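Local coordinates for phosphatidylinositol-specific phospholipase C1 (PDB 3H4X), which belongs to the phosphatidylinositol-specific phospholipase C family and folds as a TIM-barrel-like domain of mainly parallel strands surrounded by helices, at residues Y40-Y45 / K98-D103. Numbering follows the deposited sequence.
With EOH (ethanol), chain G.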
ATOM      1  N   TYR A  40      11.530  -3.577   2.256  1.00  8.68           N
ATOM      2  CA  TYR A  40      11.959  -4.703   3.084  1.00  8.94           C
ATOM      3  C   TYR A  40      13.349  -5.189   2.674  1.00  9.46           C
ATOM      4  O   TYR A  40      13.877  -6.131   3.261  1.00  9.41           O
ATOM      5  CB  TYR A  40      10.966  -5.860   2.927  1.00  8.81           C
ATOM      6  CG  TYR A  40      10.892  -6.322   1.493  1.00  8.07           C
ATOM      7  CD1 TYR A  40      11.751  -7.299   1.019  1.00  8.22           C
ATOM      8  CD2 TYR A  40      10.010  -5.735   0.599  1.00  7.84           C
ATOM      9  CE1 TYR A  40      11.716  -7.705  -0.299  1.00  8.99           C
ATOM     10  CE2 TYR A  40       9.962  -6.129  -0.724  1.00  7.99           C
ATOM     11  CZ  TYR A  40      10.823  -7.120  -1.169  1.00  8.48           C
ATOM     12  OH  TYR A  40      10.818  -7.541  -2.481  1.00 10.14           O
ATOM     13  N   GLU A  41      13.937  -4.562   1.662  1.00 10.03           N
ATOM     14  CA  GLU A  41      15.246  -4.997   1.180  1.00 11.27           C
ATOM     15  C   GLU A  41      16.378  -4.447   2.041  1.00 11.52           C
ATOM     16  O   GLU A  41      16.469  -3.244   2.280  1.00 11.02           O
ATOM     17  CB  GLU A  41      15.440  -4.618  -0.288  1.00 11.78           C
ATOM     18  CG  GLU A  41      14.522  -5.394  -1.218  1.00 14.10           C
ATOM     19  CD  GLU A  41      14.902  -5.261  -2.674  1.00 17.47           C
ATOM     20  OE1 GLU A  41      15.197  -4.130  -3.114  1.00 19.89           O
ATOM     21  OE2 GLU A  41      14.900  -6.293  -3.376  1.00 19.06           O
ATOM     22  N   LYS A  42      17.245  -5.347   2.492  1.00 12.37           N
ATOM     23  CA  LYS A  42      18.336  -4.986   3.388  1.00 13.66           C
ATOM     24  C   LYS A  42      19.275  -3.943   2.773  1.00 14.38           C
ATOM     25  O   LYS A  42      19.880  -3.146   3.489  1.00 14.70           O
ATOM     26  CB  LYS A  42      19.100  -6.243   3.817  1.00 14.09           C
ATOM     27  CG  LYS A  42      18.286  -7.164   4.726  1.00 15.02           C
ATOM     28  CD  LYS A  42      18.938  -8.531   4.916  1.00 17.03           C
ATOM     29  CE  LYS A  42      18.666  -9.456   3.738  1.00 18.14           C
ATOM     30  NZ  LYS A  42      19.175 -10.834   3.989  1.00 19.24           N
ATOM     31  N   GLU A  43      19.376  -3.940   1.448  1.00 15.02           N
ATOM     32  CA  GLU A  43      20.220  -2.978   0.740  1.00 15.93           C
ATOM     33  C   GLU A  43      19.713  -1.544   0.888  1.00 15.52           C
ATOM     34  O   GLU A  43      20.497  -0.592   0.846  1.00 16.24           O
ATOM     35  CB  GLU A  43      20.321  -3.350  -0.740  1.00 16.79           C
ATOM     36  CG  GLU A  43      21.204  -2.435  -1.568  1.00 19.37           C
ATOM     37  CD  GLU A  43      21.166  -2.778  -3.045  1.00 22.26           C
ATOM     38  OE1 GLU A  43      20.217  -3.471  -3.471  1.00 23.78           O
ATOM     39  OE2 GLU A  43      22.082  -2.354  -3.782  1.00 23.87           O
ATOM     40  N   LYS A  44      18.402  -1.388   1.050  1.00 14.39           N
ATOM     41  CA  LYS A  44      17.816  -0.065   1.246  1.00 13.55           C
ATOM     42  C   LYS A  44      17.823   0.316   2.722  1.00 12.60           C
ATOM     43  O   LYS A  44      18.220   1.423   3.083  1.00 12.85           O
ATOM     44  CB  LYS A  44      16.380  -0.020   0.720  1.00 13.60           C
ATOM     45  CG  LYS A  44      16.232  -0.242  -0.773  1.00 14.53           C
ATOM     46  CD  LYS A  44      14.883   0.284  -1.253  1.00 15.91           C
ATOM     47  CE  LYS A  44      14.625  -0.059  -2.707  1.00 16.76           C
ATOM     48  NZ  LYS A  44      14.426  -1.520  -2.874  1.00 17.37           N
ATOM     49  N   TYR A  45      17.372  -0.615   3.560  1.00 11.35           N
ATOM     50  CA  TYR A  45      17.225  -0.396   4.994  1.00 10.46           C
ATOM     51  C   TYR A  45      17.719  -1.627   5.730  1.00 10.26           C
ATOM     52  O   TYR A  45      17.212  -2.728   5.521  1.00  9.96           O
ATOM     53  CB  TYR A  45      15.760  -0.107   5.339  1.00 10.35           C
ATOM     54  CG  TYR A  45      15.274   1.200   4.760  1.00  9.44           C
ATOM     55  CD1 TYR A  45      15.762   2.406   5.237  1.00  9.61           C
ATOM     56  CD2 TYR A  45      14.340   1.231   3.730  1.00  8.95           C
ATOM     57  CE1 TYR A  45      15.341   3.607   4.711  1.00  9.40           C
ATOM     58  CE2 TYR A  45      13.907   2.435   3.193  1.00  9.48           C
ATOM     59  CZ  TYR A  45      14.410   3.620   3.689  1.00  9.28           C
ATOM     60  OH  TYR A  45      13.988   4.819   3.159  1.00 10.50           O
ATOM     61  N   LYS A  98      17.910  -8.249  16.202  1.00 12.56           N
ATOM     62  CA  LYS A  98      17.698  -9.666  15.894  1.00 13.08           C
ATOM     63  C   LYS A  98      18.141 -10.056  14.491  1.00 13.05           C
ATOM     64  O   LYS A  98      18.409  -9.201  13.650  1.00 13.18           O
ATOM     65  CB  LYS A  98      16.226 -10.035  16.093  1.00 13.26           C
ATOM     66  CG  LYS A  98      15.717  -9.772  17.498  1.00 14.77           C
ATOM     67  CD  LYS A  98      14.254 -10.156  17.648  1.00 16.71           C
ATOM     68  CE  LYS A  98      14.035 -11.622  17.316  1.00 17.82           C
ATOM     69  NZ  LYS A  98      12.613 -12.031  17.478  1.00 19.17           N
ATOM     70  N   SER A  99      18.224 -11.359  14.245  1.00 13.27           N
ATOM     71  CA  SER A  99      18.468 -11.849  12.897  1.00 13.59           C
ATOM     72  C   SER A  99      17.285 -11.462  12.016  1.00 12.85           C
ATOM     73  O   SER A  99      16.154 -11.357  12.485  1.00 13.10           O
ATOM     74  CB  SER A  99      18.667 -13.364  12.891  1.00 14.17           C
ATOM     75  OG  SER A  99      17.511 -14.029  13.358  1.00 16.75           O
ATOM     76  N   ARG A 100      17.557 -11.238  10.740  1.00 12.04           N
ATOM     77  CA  ARG A 100      16.544 -10.742   9.825  1.00 11.31           C
ATOM     78  C   ARG A 100      15.964 -11.891   8.994  1.00 10.91           C
ATOM     79  O   ARG A 100      15.877 -13.017   9.482  1.00 10.99           O
ATOM     80  CB  ARG A 100      17.131  -9.606   8.981  1.00 11.36           C
ATOM     81  CG  ARG A 100      17.543  -8.405   9.839  1.00 11.70           C
ATOM     82  CD  ARG A 100      18.448  -7.444   9.092  1.00 12.78           C
ATOM     83  NE  ARG A 100      19.747  -8.043   8.799  1.00 14.13           N
ATOM     84  CZ  ARG A 100      20.661  -7.487   8.013  1.00 14.36           C
ATOM     85  NH1 ARG A 100      20.422  -6.316   7.442  1.00 13.89           N
ATOM     86  NH2 ARG A 100      21.816  -8.103   7.795  1.00 15.82           N
ATOM     87  N   ASP A 101      15.545 -11.614   7.763  1.00 10.70           N
ATOM     88  CA  ASP A 101      14.931 -12.636   6.912  1.00 10.70           C
ATOM     89  C   ASP A 101      13.712 -13.284   7.572  1.00 10.34           C
ATOM     90  O   ASP A 101      13.474 -14.485   7.426  1.00 10.58           O
ATOM     91  CB  ASP A 101      15.951 -13.712   6.513  1.00 10.92           C
ATOM     92  CG  ASP A 101      17.029 -13.186   5.585  1.00 12.28           C
ATOM     93  OD1 ASP A 101      16.819 -12.140   4.939  1.00 12.28           O
ATOM     94  OD2 ASP A 101      18.093 -13.837   5.487  1.00 14.73           O
ATOM     95  N   GLN A 102      12.930 -12.485   8.290  1.00 10.48           N
ATOM     96  CA  GLN A 102      11.672 -12.981   8.832  1.00 10.52           C
ATOM     97  C   GLN A 102      10.520 -12.796   7.844  1.00 10.19           C
ATOM     98  O   GLN A 102      10.642 -12.070   6.853  1.00 10.29           O
ATOM     99  CB  GLN A 102      11.363 -12.330  10.182  1.00 10.82           C
ATOM    100  CG  GLN A 102      12.457 -12.554  11.211  1.00 11.90           C
ATOM    101  CD  GLN A 102      12.724 -14.027  11.442  1.00 13.48           C
ATOM    102  OE1 GLN A 102      11.862 -14.751  11.929  1.00 14.47           O
ATOM    103  NE2 GLN A 102      13.927 -14.474  11.098  1.00 14.28           N
ATOM    104  N   ASP A 103       9.413 -13.474   8.126  1.00 10.04           N
ATOM    105  CA  ASP A 103       8.251 -13.495   7.248  1.00  9.95           C
ATOM    106  C   ASP A 103       7.297 -12.330   7.515  1.00  9.34           C
ATOM    107  O   ASP A 103       7.635 -11.382   8.223  1.00  9.24           O
ATOM    108  CB  ASP A 103       7.513 -14.828   7.394  1.00 10.72           C
ATOM    109  CG  ASP A 103       6.967 -15.047   8.798  1.00 12.11           C
ATOM    110  OD1 ASP A 103       7.108 -14.150   9.656  1.00 13.19           O
ATOM    111  OD2 ASP A 103       6.394 -16.130   9.044  1.00 15.89           O
TER
HETATM  112  C1  EOH G 345      20.159 -11.961   8.709  1.00 27.82           C
HETATM  113  C2  EOH G 345      20.760 -11.491   7.390  1.00 27.88           C
HETATM  114  O   EOH G 345      20.314 -11.000   9.730  1.00 27.75           O
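K42 lies over R100 and runs on to D101, joining the loop that follows strand 31-36 to the one that leads into helix 104-117; these belong to the connections after the neighbouring parallel barrel strands 31-36 and 58-64. Packing comes from the aliphatic part of the lysine: K42 CD sits 3.6 Å above the plane of the R100 guanidinium, over its centre, while K42 CG lies 3.6 Å from R100 NH1. The turn about CG-CD (chi3 -80°) carries CE and the amine off the guanidinium face toward D101. The polar link is a salt bridge, with K42 NZ 2.9 Å from D101 OD1, although the position of the amine is less certain because it crowds another atom of the model. D101 OD1 also accepts from the backbone N of S84, and R100 NH1 is hydrogen-bonded to R46 O, so both partners of K42 are anchored elsewhere. An ethanol oxygen at the edge of the guanidinium, in its plane, accepts from R100 NE (3.2 Å) and from R100 N (2.9 Å). Ethanol and an acetyl group against K42, D101 and N83 probably come from the crystallisation liquor. If the amine is rightly placed, the D101 carboxylate would draw it away from the arginine and partly offset its charge.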